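Local coordinates for protein putative oxidoreductase (Bacteroides fragilis NCTC 9343, PDB 3FHL) that probably acts as a nucleotide-dependent oxidoreductase of the Gfo/Idh/MocA family, with an NAD-binding Rossmann fold joined to a C-terminal alpha/beta domain, at residues Gln282-Leu287 with Lys299-Ala304; Gly257-Glu262 with Gly305-Phe310; Tyr149-Ala154 with Glu241-Leu246; Leu143-Glu148 with His247-Ser252; Arg125-Asp130 with Leu324-Gln329. All blocks are in the same frame, centred on the assembly; numbering follows the deposited sequence.

Interaction 1: residues Gln282-Leu287 with Lys299-Ala304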
# COMPACT_ATOMS: atom_id res chain seq x y z
N GLN C 282 19.97 13.59 -0.82
CA GLN C 282 18.87 13.28 -1.72
C GLN C 282 18.31 11.87 -1.48
O GLN C 282 17.10 11.65 -1.55
CB GLN C 282 19.37 13.42 -3.16
CG GLN C 282 18.33 13.30 -4.26
CD GLN C 282 18.89 13.66 -5.64
OE1 GLN C 282 18.85 12.86 -6.57
NE2 GLN C 282 19.44 14.87 -5.76
N GLU C 283 19.20 10.92 -1.17
CA GLU C 283 18.83 9.54 -0.92
C GLU C 283 18.28 9.34 0.49
O GLU C 283 17.47 8.44 0.71
CB GLU C 283 20.01 8.59 -1.17
CG GLU C 283 20.33 8.45 -2.66
CD GLU C 283 21.75 8.00 -2.95
OE1 GLU C 283 22.03 7.67 -4.13
OE2 GLU C 283 22.60 7.97 -2.03
N TRP C 284 18.69 10.18 1.43
CA TRP C 284 18.19 10.08 2.81
C TRP C 284 16.68 10.21 2.87
O TRP C 284 16.07 10.85 2.02
CB TRP C 284 18.79 11.16 3.72
CG TRP C 284 20.27 11.02 4.02
CD1 TRP C 284 21.04 9.90 3.93
CD2 TRP C 284 21.13 12.06 4.50
NE1 TRP C 284 22.34 10.18 4.30
CE2 TRP C 284 22.42 11.50 4.66
CE3 TRP C 284 20.94 13.42 4.81
CZ2 TRP C 284 23.52 12.25 5.12
CZ3 TRP C 284 22.04 14.17 5.26
CH2 TRP C 284 23.31 13.57 5.40
N GLY C 285 16.08 9.61 3.90
CA GLY C 285 14.65 9.70 4.11
C GLY C 285 14.25 11.01 4.73
O GLY C 285 15.08 11.69 5.32
N LEU C 286 12.98 11.36 4.58
CA LEU C 286 12.42 12.55 5.17
C LEU C 286 11.85 12.25 6.56
O LEU C 286 10.98 11.39 6.73
CB LEU C 286 11.30 13.12 4.28
CG LEU C 286 10.67 14.43 4.74
CD1 LEU C 286 11.68 15.58 4.62
CD2 LEU C 286 9.43 14.74 3.91
N LEU C 287 12.31 13.00 7.55
CA LEU C 287 11.76 12.87 8.89
C LEU C 287 10.87 14.07 9.18
O LEU C 287 11.32 15.22 9.11
CB LEU C 287 12.88 12.75 9.92
CG LEU C 287 12.52 12.80 11.41
CD1 LEU C 287 11.82 11.51 11.84
CD2 LEU C 287 13.78 13.08 12.24
N LYS C 299 15.56 16.09 5.82
CA LYS C 299 16.26 14.85 5.53
C LYS C 299 17.01 14.36 6.77
O LYS C 299 17.60 15.15 7.52
CB LYS C 299 17.19 15.01 4.33
CG LYS C 299 16.46 15.15 3.00
CD LYS C 299 15.35 14.08 2.87
CE LYS C 299 14.88 13.94 1.45
NZ LYS C 299 15.94 13.33 0.59
N TYR C 300 16.94 13.05 7.01
CA TYR C 300 17.53 12.47 8.21
C TYR C 300 18.86 11.81 7.86
O TYR C 300 18.88 10.85 7.10
CB TYR C 300 16.57 11.44 8.83
CG TYR C 300 17.09 10.84 10.11
CD1 TYR C 300 17.15 11.60 11.27
CD2 TYR C 300 17.56 9.53 10.16
CE1 TYR C 300 17.64 11.06 12.45
CE2 TYR C 300 18.05 8.98 11.33
CZ TYR C 300 18.09 9.75 12.48
OH TYR C 300 18.56 9.20 13.64
N PRO C 301 19.99 12.35 8.40
CA PRO C 301 21.30 11.76 8.14
C PRO C 301 21.30 10.32 8.64
O PRO C 301 21.12 10.08 9.83
CB PRO C 301 22.27 12.63 8.97
CG PRO C 301 21.53 13.93 9.17
CD PRO C 301 20.08 13.54 9.27
N GLY C 302 21.44 9.39 7.71
CA GLY C 302 21.20 8.00 8.04
C GLY C 302 22.41 7.24 8.52
O GLY C 302 23.51 7.80 8.64
N ILE C 303 22.18 5.97 8.83
CA ILE C 303 23.23 5.00 9.10
C ILE C 303 23.75 4.43 7.79
O ILE C 303 22.95 4.06 6.93
CB ILE C 303 22.68 3.86 9.98
CG1 ILE C 303 22.05 4.43 11.27
CG2 ILE C 303 23.75 2.84 10.31
CD1 ILE C 303 22.99 5.21 12.14
N ALA C 304 25.07 4.36 7.63
CA ALA C 304 25.68 3.77 6.43
C ALA C 304 25.31 2.30 6.27
O ALA C 304 25.21 1.56 7.25
CB ALA C 304 27.19 3.92 6.47
O HOH W 1 17.69 8.61 6.12
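Lys299 NZ donates to Trp284 O at 2.9 Å, and Tyr300 N donates to Gly285 O, also at 2.9 Å. The second bond is nearly straight at the hydrogen (160°) and comes in almost along the C=O axis. These bonds close the open end of a beta hairpin. Its strands, 286-291 and 294-299, form one edge of the mixed sheet in the C-terminal domain. Leu286 and Lys299 are its last antiparallel pair here, of the non-hydrogen-bonded kind. The Lys299 chain is bent at chi2 and at chi4 (69°), which turns NZ back toward the loop that leads into strand 286-291. NZ also bonds Glu281 O, just ahead of 282-287, so the ammonium gathers backbone carbonyls. One water continues the ladder past the strand end. It accepts from Gly285 N and donates to Tyr300 O at 2.7 Å.

Outside the polar strip, Trp284 lies flat against 300-302. Pro301 CA sits over the centre of its six-membered ring, 3.5 Å from the centroid and 5° off the normal, a CH-pi contact. Tyr300 O and Gly302 N lie over the same face, nearer the rim. Lys299 CB meets the ring at its edge. The backbone of 300-302 is thus laid across the indole. The Tyr300 side chain runs alongside Leu287, pointing the same way. Its hydroxyl bonds Asp136 of helix 129-139, which ties the hairpin end to that helix. Leu286 packs on Glu239 of the second subunit. Between Leu287 and Tyr300 the closest touch is CD2 of the leucine on CD1 of the tyrosine, at 3.8 Å.

Interaction 2: residues Gly257-Glu262 with Gly305-Phe310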
# COMPACT_ATOMS: atom_id res chain seq x y z
N GLY C 257 14.07 4.58 -2.66
CA GLY C 257 15.28 4.09 -3.31
C GLY C 257 15.74 2.78 -2.72
O GLY C 257 15.07 2.23 -1.84
N VAL C 258 16.88 2.28 -3.20
CA VAL C 258 17.46 1.05 -2.66
C VAL C 258 18.91 1.25 -2.23
O VAL C 258 19.56 2.23 -2.61
CB VAL C 258 17.39 -0.14 -3.66
CG1 VAL C 258 15.96 -0.66 -3.78
CG2 VAL C 258 17.97 0.25 -5.02
N ASP C 259 19.40 0.32 -1.43
CA ASP C 259 20.78 0.34 -0.96
C ASP C 259 21.74 0.21 -2.15
O ASP C 259 21.47 -0.53 -3.11
CB ASP C 259 20.98 -0.72 0.11
CG ASP C 259 22.38 -0.69 0.70
OD1 ASP C 259 23.25 -1.28 0.06
OD2 ASP C 259 22.59 -0.10 1.78
N LYS C 260 22.83 0.96 -2.08
CA LYS C 260 23.76 1.10 -3.21
C LYS C 260 24.95 0.14 -3.15
O LYS C 260 25.76 0.11 -4.08
CB LYS C 260 24.29 2.54 -3.25
CG LYS C 260 23.26 3.62 -2.85
CD LYS C 260 23.95 4.90 -2.31
CE LYS C 260 24.71 5.65 -3.41
NZ LYS C 260 23.95 5.75 -4.70
N GLN C 261 25.05 -0.64 -2.07
CA GLN C 261 26.21 -1.53 -1.87
C GLN C 261 26.37 -2.59 -2.94
O GLN C 261 27.47 -2.79 -3.44
CB GLN C 261 26.18 -2.21 -0.51
CG GLN C 261 26.51 -1.30 0.65
CD GLN C 261 26.32 -2.02 1.96
OE1 GLN C 261 27.27 -2.56 2.53
NE2 GLN C 261 25.08 -2.08 2.43
N GLU C 262 25.27 -3.25 -3.31
CA GLU C 262 25.34 -4.37 -4.25
C GLU C 262 25.83 -3.93 -5.63
O GLU C 262 26.64 -4.63 -6.25
CB GLU C 262 23.99 -5.09 -4.35
CG GLU C 262 24.02 -6.32 -5.26
CD GLU C 262 22.68 -7.03 -5.40
OE1 GLU C 262 21.74 -6.72 -4.63
OE2 GLU C 262 22.58 -7.92 -6.27
N GLY C 305 25.13 1.86 5.03
CA GLY C 305 24.93 0.45 4.75
C GLY C 305 26.18 -0.33 5.12
O GLY C 305 27.29 0.17 4.95
N ASN C 306 26.01 -1.55 5.62
CA ASN C 306 27.14 -2.26 6.23
C ASN C 306 27.07 -3.77 6.05
O ASN C 306 26.91 -4.49 7.02
CB ASN C 306 27.23 -1.88 7.72
CG ASN C 306 28.48 -2.40 8.41
OD1 ASN C 306 29.49 -2.68 7.76
ND2 ASN C 306 28.41 -2.55 9.73
N TYR C 307 27.17 -4.26 4.81
CA TYR C 307 27.16 -5.71 4.57
C TYR C 307 28.32 -6.47 5.26
O TYR C 307 28.24 -7.69 5.50
CB TYR C 307 27.16 -6.03 3.06
CG TYR C 307 25.86 -5.75 2.31
CD1 TYR C 307 25.83 -5.70 0.91
CD2 TYR C 307 24.65 -5.52 2.99
CE1 TYR C 307 24.63 -5.45 0.21
CE2 TYR C 307 23.46 -5.27 2.30
CZ TYR C 307 23.46 -5.23 0.91
OH TYR C 307 22.28 -4.98 0.23
N GLY C 308 29.40 -5.75 5.57
CA GLY C 308 30.50 -6.30 6.36
C GLY C 308 30.08 -6.68 7.77
O GLY C 308 30.71 -7.53 8.40
N GLY C 309 28.97 -6.08 8.23
CA GLY C 309 28.42 -6.32 9.56
C GLY C 309 28.00 -7.75 9.80
O GLY C 309 27.94 -8.21 10.95
N PHE C 310 27.68 -8.47 8.71
CA PHE C 310 27.32 -9.87 8.80
C PHE C 310 28.49 -10.70 9.36
O PHE C 310 28.32 -11.50 10.28
CB PHE C 310 26.89 -10.43 7.44
CG PHE C 310 26.64 -11.91 7.46
CD1 PHE C 310 25.45 -12.42 7.96
CD2 PHE C 310 27.61 -12.80 7.00
CE1 PHE C 310 25.21 -13.78 7.98
CE2 PHE C 310 27.38 -14.18 7.03
CZ PHE C 310 26.18 -14.67 7.52
O HOH W 2 22.74 -3.21 -1.75
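Gln261 and Tyr307 carry this contact. Tyr307 N donates to Gln261 OE1 at 2.8 Å, nearly straight (174°), in the carbonyl plane and on a lone pair. The other half of the same amide lies over the phenol: Gln261 NE2 sits 3.4 Å above the plane of the Tyr307 ring, over its centre. One glutamine therefore meets both the backbone and the ring face of one tyrosine. The motif is a capped helix start set against a type I turn. Asp259 precedes the turn into helix 261-266, and its OD1 accepts the capping bond from Gln261 N at 2.9 Å. The turn Asn306-Gly309 leads into helix 309-320.

The next shell fixes the amide. Gln261 NE2 donates to Asp259 OD1 at 3.1 Å, and makes a weaker bond to Asp259 OD2. Backbone N and side-chain NE2 of Gln261 reach OD1 from opposite faces of the carboxylate plane. The glutamine chain runs extended beyond CG (chi2 175°), which carries the amide across to Gly305 and Asn306. Gly305 lies against it, with its C atom 3.4 Å from Gln261 NE2. OE1 has a second donor in Trp276 NE1.

Further out, Asp128 and Ala129 join the network. Asp128 OD1 pairs with Tyr307 OH, and Ala129 N donates to Asp259 OD2. Phe20 and Phe24 of helix 15-27 pack on the Tyr307 side chain. One water binds the two sides together: it accepts from Glu262 N and donates both to Asp259 OD1 and to Tyr307 OH, each at 2.7 Å.

Interaction 3: residues Tyr149-Ala154 with Glu241-Leu246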
# COMPACT_ATOMS: atom_id res chain seq x y z
N TYR C 149 3.95 0.53 9.92
CA TYR C 149 5.20 0.20 9.27
C TYR C 149 4.86 -0.34 7.90
O TYR C 149 4.18 -1.36 7.77
CB TYR C 149 5.91 -0.89 10.09
CG TYR C 149 7.17 -1.50 9.50
CD1 TYR C 149 8.42 -0.90 9.72
CD2 TYR C 149 7.12 -2.69 8.77
CE1 TYR C 149 9.58 -1.48 9.23
CE2 TYR C 149 8.27 -3.27 8.26
CZ TYR C 149 9.50 -2.67 8.50
OH TYR C 149 10.63 -3.24 8.00
N GLU C 150 5.35 0.35 6.88
CA GLU C 150 5.18 -0.07 5.49
C GLU C 150 6.53 -0.24 4.86
O GLU C 150 7.38 0.64 4.95
CB GLU C 150 4.39 0.97 4.70
CG GLU C 150 2.97 1.17 5.23
CD GLU C 150 2.36 2.48 4.78
OE1 GLU C 150 2.39 2.80 3.57
OE2 GLU C 150 1.83 3.19 5.66
N SER C 151 6.72 -1.37 4.19
CA SER C 151 8.00 -1.66 3.58
C SER C 151 7.73 -2.23 2.19
O SER C 151 7.02 -3.22 2.05
CB SER C 151 8.79 -2.64 4.48
OG SER C 151 9.91 -3.21 3.83
N THR C 152 8.29 -1.61 1.16
CA THR C 152 7.97 -1.94 -0.22
C THR C 152 9.20 -1.96 -1.11
O THR C 152 10.01 -1.05 -1.04
CB THR C 152 7.00 -0.88 -0.83
OG1 THR C 152 5.83 -0.77 -0.02
CG2 THR C 152 6.61 -1.19 -2.31
N PHE C 153 9.32 -2.99 -1.96
CA PHE C 153 10.26 -2.94 -3.09
C PHE C 153 9.54 -2.63 -4.40
O PHE C 153 8.92 -3.50 -5.02
CB PHE C 153 11.04 -4.25 -3.24
CG PHE C 153 12.26 -4.35 -2.38
CD1 PHE C 153 13.20 -3.31 -2.33
CD2 PHE C 153 12.51 -5.51 -1.64
CE1 PHE C 153 14.34 -3.42 -1.53
CE2 PHE C 153 13.65 -5.62 -0.84
CZ PHE C 153 14.56 -4.58 -0.79
N ALA C 154 9.67 -1.38 -4.84
CA ALA C 154 9.06 -0.90 -6.06
C ALA C 154 10.00 -1.11 -7.23
O ALA C 154 11.15 -0.65 -7.22
CB ALA C 154 8.72 0.55 -5.90
N GLU C 241 6.70 3.61 -5.13
CA GLU C 241 6.21 3.86 -3.78
C GLU C 241 7.41 3.90 -2.81
O GLU C 241 8.49 3.43 -3.17
CB GLU C 241 5.20 2.78 -3.39
CG GLU C 241 3.85 3.05 -4.03
CD GLU C 241 2.89 1.87 -4.01
OE1 GLU C 241 2.89 1.06 -3.06
OE2 GLU C 241 2.09 1.79 -4.97
N PRO C 242 7.25 4.49 -1.60
CA PRO C 242 8.39 4.55 -0.69
C PRO C 242 8.93 3.16 -0.35
O PRO C 242 8.17 2.20 -0.27
CB PRO C 242 7.81 5.17 0.57
CG PRO C 242 6.61 5.96 0.07
CD PRO C 242 6.06 5.15 -1.03
N ARG C 243 10.25 3.08 -0.15
CA ARG C 243 10.89 1.89 0.37
C ARG C 243 10.40 1.65 1.80
O ARG C 243 10.05 0.53 2.16
CB ARG C 243 12.43 2.05 0.33
CG ARG C 243 13.22 0.93 1.03
CD ARG C 243 13.26 -0.37 0.24
NE ARG C 243 13.75 -1.48 1.07
CZ ARG C 243 12.99 -2.19 1.89
NH1 ARG C 243 13.53 -3.18 2.61
NH2 ARG C 243 11.70 -1.92 2.01
N PHE C 244 10.35 2.71 2.59
CA PHE C 244 9.77 2.66 3.92
C PHE C 244 8.85 3.83 4.14
O PHE C 244 9.15 4.96 3.74
CB PHE C 244 10.84 2.68 5.02
CG PHE C 244 11.58 1.37 5.18
CD1 PHE C 244 12.90 1.25 4.74
CD2 PHE C 244 10.97 0.26 5.77
CE1 PHE C 244 13.61 0.03 4.89
CE2 PHE C 244 11.66 -0.94 5.92
CZ PHE C 244 12.98 -1.06 5.48
N ALA C 245 7.72 3.58 4.80
CA ALA C 245 6.92 4.66 5.35
C ALA C 245 6.52 4.21 6.73
O ALA C 245 5.86 3.20 6.88
CB ALA C 245 5.68 4.94 4.49
N LEU C 246 6.96 4.95 7.73
CA LEU C 246 6.62 4.64 9.11
C LEU C 246 5.86 5.80 9.68
O LEU C 246 6.15 6.94 9.36
CB LEU C 246 7.90 4.39 9.94
CG LEU C 246 8.52 3.00 9.83
CD1 LEU C 246 9.23 2.80 8.52
CD2 LEU C 246 9.51 2.81 10.97
O HOH W 3 3.59 1.11 -0.45
O HOH W 4 6.28 1.49 1.65
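The Arg243 guanidinium has an aromatic ring on each face, both offset. Phe153 lies over one face in a cation-pi contact, with Arg243 CZ 4.2 Å from the ring centroid. Phe244 CZ is 3.4 Å above the opposite face. At the edge, in plane, Arg243 NH2 donates to Ser151 OG at 2.9 Å and 171°. The arginine chain bends at chi2 (75°), which brings it alongside Phe153. Tyr149 lies beside Phe244, their planes at 51°, and its OH meets the Phe244 ring edge at CE2. Leu246 packs on Tyr149.

The rings project from neighbouring antiparallel strands of the mixed sheet, 146-154 and 244-248; Arg243 is the residue just before the second. Glu150 and Ala245 form a hydrogen-bonded pair, and Thr152 N donates to Arg243 O at 2.9 Å. Arg243 and Phe244 form a classic beta bulge opposite Lys255.

Glu150 and Ala245 share the other face, turned to the dimer interface, where Glu150 pairs with Lys232 of the second subunit and Glu241 with its His247. Glu241 OE1 also bridges to Lys232 of its own chain. The ring contacts and serine bond probably fix the buried guanidinium's rotation, and lysines of both subunits probably balance the acidic groups.

Interaction 4: residues Leu143-Glu148 with His247-Ser252; sequences LGRLVE and HGTLGS
A classic beta bulge shifts by one the register of antiparallel strands 146-154 and 244-248 in the mixed sheet of the C-terminal domain. Val147 and Glu148 both face His247. His247 O accepts from the two successive amides, Val147 N at 2.9 Å and Glu148 N at 3.1 Å. His247 N returns a bond to Glu148 O. Beyond the bulge, Leu146 and Gly248 come close as a non-hydrogen-bonded pair, and the strands give way to loops.

Thr249 grips Arg145 twice. Its N donates to Arg145 O, and its OG1 accepts from Arg145 N at 3.0 Å. With Thr249 OG1 between its own backbone N and carbonyl carbon (chi1 54°), CG2 is anti to the carbonyl carbon and reaches over a face of the Arg145 guanidinium, 3.4 Å above the plane. The arginine's NH2 goes on to Leu204 O of the second subunit. Leu143 O takes Leu250 N at 2.8 Å, with Gly251 N as a second, weak donor. Gly144 CA rests against Leu250 CG, 3.8 Å away.

Glu148 and His247 lie side by side on the face turned to the second subunit. There Glu148 OE2 meets Lys232 and Tyr213, both of that subunit. Ser252 fixes the imidazole within its own chain: His247 ND1 and Ser252 OG are hydrogen-bonded at 2.6 Å, in the plane of the ring.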
# COMPACT_ATOMS: atom_id res chain seq x y z
N LEU C 143 9.66 9.08 16.28
CA LEU C 143 8.27 9.14 15.79
C LEU C 143 7.26 9.12 16.92
O LEU C 143 6.06 9.18 16.67
CB LEU C 143 7.97 7.99 14.81
CG LEU C 143 8.96 7.83 13.65
CD1 LEU C 143 8.56 6.69 12.71
CD2 LEU C 143 9.08 9.14 12.87
N GLY C 144 7.75 9.05 18.16
CA GLY C 144 6.88 8.83 19.31
C GLY C 144 6.60 7.35 19.40
O GLY C 144 7.50 6.54 19.21
N ARG C 145 5.35 6.98 19.68
CA ARG C 145 4.95 5.56 19.64
C ARG C 145 4.64 5.18 18.19
O ARG C 145 3.80 5.82 17.56
CB ARG C 145 3.72 5.36 20.52
CG ARG C 145 3.05 4.01 20.36
CD ARG C 145 1.96 3.79 21.38
NE ARG C 145 0.94 4.84 21.43
CZ ARG C 145 -0.18 4.85 20.71
NH1 ARG C 145 -0.42 3.87 19.84
NH2 ARG C 145 -1.05 5.84 20.83
N LEU C 146 5.31 4.16 17.66
CA LEU C 146 5.07 3.71 16.28
C LEU C 146 3.70 3.05 16.16
O LEU C 146 3.32 2.23 17.02
CB LEU C 146 6.15 2.74 15.80
CG LEU C 146 6.12 2.33 14.31
CD1 LEU C 146 6.66 3.44 13.44
CD2 LEU C 146 6.90 1.05 14.10
N VAL C 147 2.97 3.41 15.11
CA VAL C 147 1.66 2.81 14.85
C VAL C 147 1.57 2.07 13.52
O VAL C 147 0.72 1.18 13.36
CB VAL C 147 0.49 3.83 15.00
CG1 VAL C 147 0.52 4.51 16.36
CG2 VAL C 147 0.51 4.89 13.88
N GLU C 148 2.44 2.40 12.57
CA GLU C 148 2.37 1.79 11.25
C GLU C 148 3.73 1.66 10.59
O GLU C 148 4.55 2.56 10.68
CB GLU C 148 1.41 2.57 10.33
CG GLU C 148 1.29 1.97 8.92
CD GLU C 148 0.09 2.48 8.12
OE1 GLU C 148 -0.28 3.67 8.27
OE2 GLU C 148 -0.46 1.68 7.32
N HIS C 247 4.87 5.51 10.53
CA HIS C 247 4.05 6.55 11.11
C HIS C 247 3.96 6.30 12.59
O HIS C 247 3.76 5.18 13.01
CB HIS C 247 2.62 6.55 10.48
CG HIS C 247 2.62 6.88 9.01
ND1 HIS C 247 3.02 8.10 8.51
CD2 HIS C 247 2.28 6.13 7.93
CE1 HIS C 247 2.94 8.08 7.20
NE2 HIS C 247 2.49 6.90 6.82
N GLY C 248 4.12 7.37 13.37
CA GLY C 248 3.95 7.28 14.81
C GLY C 248 3.07 8.39 15.32
O GLY C 248 2.58 9.22 14.53
N THR C 249 2.88 8.43 16.64
CA THR C 249 2.06 9.47 17.29
C THR C 249 2.60 10.88 17.07
O THR C 249 1.83 11.83 16.98
CB THR C 249 1.89 9.21 18.81
OG1 THR C 249 3.18 9.05 19.44
CG2 THR C 249 1.06 7.95 19.04
N LEU C 250 3.92 11.01 16.97
CA LEU C 250 4.56 12.32 16.86
C LEU C 250 4.97 12.68 15.44
O LEU C 250 5.27 13.84 15.15
CB LEU C 250 5.80 12.39 17.79
CG LEU C 250 5.55 12.43 19.31
CD1 LEU C 250 6.86 12.65 20.07
CD2 LEU C 250 4.55 13.52 19.67
N GLY C 251 5.03 11.68 14.58
CA GLY C 251 5.51 11.95 13.24
C GLY C 251 5.73 10.75 12.36
O GLY C 251 5.38 9.64 12.71
N SER C 252 6.34 11.02 11.20
CA SER C 252 6.52 10.04 10.15
C SER C 252 7.92 10.08 9.57
O SER C 252 8.60 11.10 9.63
CB SER C 252 5.51 10.31 9.02
OG SER C 252 4.17 10.26 9.52

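Interaction 5: residues Arg125-Asp130 with Leu324-Gln329; sequences RRWDAD and LETHAQ
Arg126 reaches across to Glu325 and Thr326 with a side chain that is extended from CG to NE. Its CB lies over one face of the neighbouring Trp127 ring, 3.9 Å above the plane. CG stands beside the backbone N (chi1 -61°), and the straight run beyond it carries the guanidinium away from its own backbone. NE pairs with Asp185, and NH1 with Asp330 of helix 328-347. NH2 makes the direct bond of the contact, to Glu325 O at 2.6 Å. It meets that carbonyl from above its plane, 56° out, and not on a lone pair. NH2 also donates to a water at 3.1 Å, which in turn donates to Glu325 OE1. Thr326 CG2 lies over one face of the guanidinium, 4.0 Å above it.

The contact lies near the centre of the chain. It joins the connection between the Rossmann strand 119-122 and helix 129-139 to the lead-in of helix 328-347. The backbone of Thr326 bonds Val121 of that strand, and Thr326 OG1 bonds Ser120.

Trp127 meets the same two residues. Its CH2 meets Thr326 CG2 at 3.7 Å, and the methyl stands at the ring edge. Glu325 crosses the indole obliquely, its carboxylate plane turned 45° from the ring. A second water, in the plane of the indole, accepts from Trp127 NE1 at 3.0 Å and donates to Glu325 OE2.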
# COMPACT_ATOMS: atom_id res chain seq x y z
N ARG C 125 20.23 -7.99 3.98
CA ARG C 125 19.45 -6.75 3.93
C ARG C 125 19.09 -6.21 5.31
O ARG C 125 18.54 -5.12 5.43
CB ARG C 125 18.25 -6.87 2.99
CG ARG C 125 18.69 -6.92 1.51
CD ARG C 125 17.55 -6.62 0.57
NE ARG C 125 17.93 -6.73 -0.83
CZ ARG C 125 18.48 -5.76 -1.56
NH1 ARG C 125 18.75 -4.57 -1.02
NH2 ARG C 125 18.77 -5.99 -2.83
N ARG C 126 19.47 -6.96 6.35
CA ARG C 126 19.48 -6.43 7.70
C ARG C 126 20.53 -5.32 7.85
O ARG C 126 20.47 -4.52 8.78
CB ARG C 126 19.76 -7.55 8.70
CG ARG C 126 18.73 -8.64 8.69
CD ARG C 126 18.85 -9.48 9.92
NE ARG C 126 18.10 -10.73 9.85
CZ ARG C 126 18.15 -11.65 10.81
NH1 ARG C 126 17.44 -12.77 10.70
NH2 ARG C 126 18.90 -11.45 11.87
N TRP C 127 21.48 -5.27 6.92
CA TRP C 127 22.51 -4.22 6.94
C TRP C 127 22.41 -3.27 5.75
O TRP C 127 23.37 -2.60 5.40
CB TRP C 127 23.91 -4.85 7.03
CG TRP C 127 24.17 -5.55 8.35
CD1 TRP C 127 24.63 -4.97 9.51
CD2 TRP C 127 23.97 -6.93 8.63
NE1 TRP C 127 24.73 -5.93 10.50
CE2 TRP C 127 24.33 -7.13 9.99
CE3 TRP C 127 23.51 -8.02 7.89
CZ2 TRP C 127 24.25 -8.38 10.61
CZ3 TRP C 127 23.45 -9.27 8.50
CH2 TRP C 127 23.81 -9.43 9.85
N ASP C 128 21.23 -3.21 5.11
CA ASP C 128 20.96 -2.14 4.14
C ASP C 128 20.95 -0.82 4.89
O ASP C 128 20.51 -0.79 6.04
CB ASP C 128 19.60 -2.36 3.46
CG ASP C 128 19.69 -3.26 2.23
OD1 ASP C 128 20.79 -3.74 1.89
OD2 ASP C 128 18.65 -3.48 1.57
N ALA C 129 21.42 0.25 4.25
CA ALA C 129 21.40 1.60 4.84
C ALA C 129 20.02 2.01 5.34
O ALA C 129 19.88 2.53 6.44
CB ALA C 129 21.94 2.65 3.83
N ASP C 130 18.99 1.77 4.52
CA ASP C 130 17.62 2.17 4.86
C ASP C 130 17.09 1.49 6.11
O ASP C 130 16.60 2.16 7.00
CB ASP C 130 16.65 2.02 3.66
CG ASP C 130 16.77 0.68 2.94
OD1 ASP C 130 17.02 -0.37 3.58
OD2 ASP C 130 16.60 0.67 1.71
N LEU C 324 24.56 -14.50 18.05
CA LEU C 324 24.50 -14.55 16.60
C LEU C 324 23.20 -13.90 16.16
O LEU C 324 22.14 -14.20 16.71
CB LEU C 324 24.57 -16.01 16.13
CG LEU C 324 24.33 -16.32 14.66
CD1 LEU C 324 25.42 -15.74 13.80
CD2 LEU C 324 24.18 -17.82 14.44
N GLU C 325 23.27 -13.00 15.18
CA GLU C 325 22.05 -12.32 14.70
C GLU C 325 21.28 -13.16 13.68
O GLU C 325 20.07 -13.05 13.56
CB GLU C 325 22.39 -10.95 14.10
CG GLU C 325 22.90 -9.93 15.12
CD GLU C 325 23.25 -8.58 14.50
OE1 GLU C 325 22.43 -8.03 13.72
OE2 GLU C 325 24.34 -8.05 14.80
N THR C 326 22.00 -14.02 12.96
CA THR C 326 21.48 -14.66 11.76
C THR C 326 21.36 -16.18 11.90
O THR C 326 21.76 -16.93 11.00
CB THR C 326 22.37 -14.35 10.55
OG1 THR C 326 23.73 -14.69 10.86
CG2 THR C 326 22.30 -12.83 10.18
N HIS C 327 20.79 -16.63 13.00
CA HIS C 327 20.48 -18.05 13.17
C HIS C 327 19.70 -18.60 11.98
O HIS C 327 18.83 -17.92 11.44
CB HIS C 327 19.64 -18.29 14.42
CG HIS C 327 20.41 -18.16 15.70
ND1 HIS C 327 20.31 -17.05 16.51
CD2 HIS C 327 21.25 -19.01 16.32
CE1 HIS C 327 21.08 -17.21 17.57
NE2 HIS C 327 21.66 -18.40 17.48
N ALA C 328 20.01 -19.83 11.59
CA ALA C 328 19.28 -20.52 10.52
C ALA C 328 17.78 -20.62 10.78
O ALA C 328 16.99 -20.64 9.82
CB ALA C 328 19.87 -21.89 10.28
N GLN C 329 17.38 -20.67 12.05
CA GLN C 329 15.96 -20.73 12.43
C GLN C 329 15.20 -19.49 11.90
O GLN C 329 14.03 -19.59 11.57
CB GLN C 329 15.80 -20.85 13.95
CG GLN C 329 14.37 -21.01 14.45
CD GLN C 329 13.72 -22.30 13.99
OE1 GLN C 329 14.31 -23.38 14.10
NE2 GLN C 329 12.49 -22.20 13.47
O HOH W 5 20.02 -8.76 12.96
O HOH W 6 25.53 -5.56 13.32

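In the fold
Interactions 3 and 4 are consecutive parts of one strand pair, 146-154 with 244-248, their centres 15 Å apart, and both touch the second subunit. Interaction 1 lies at an edge of the same sheet and meets interaction 4 through Leu287 CD1 and Leu143 CD2, 3.8 Å apart. Its Glu283 OE1 forms a salt bridge with Lys260 NZ of interaction 2, at 2.8 Å. Interaction 2 reaches Asp128 and Ala129 of interaction 5 through Tyr307 OH and Asp259 OD2; their centres are 11 Å apart. Asp130 of interaction 5 packs against Arg243 and Phe244 of interaction 3. The contacts thus run from the dimer-facing sheet to the Rossmann side, where members of the family bind nucleotide.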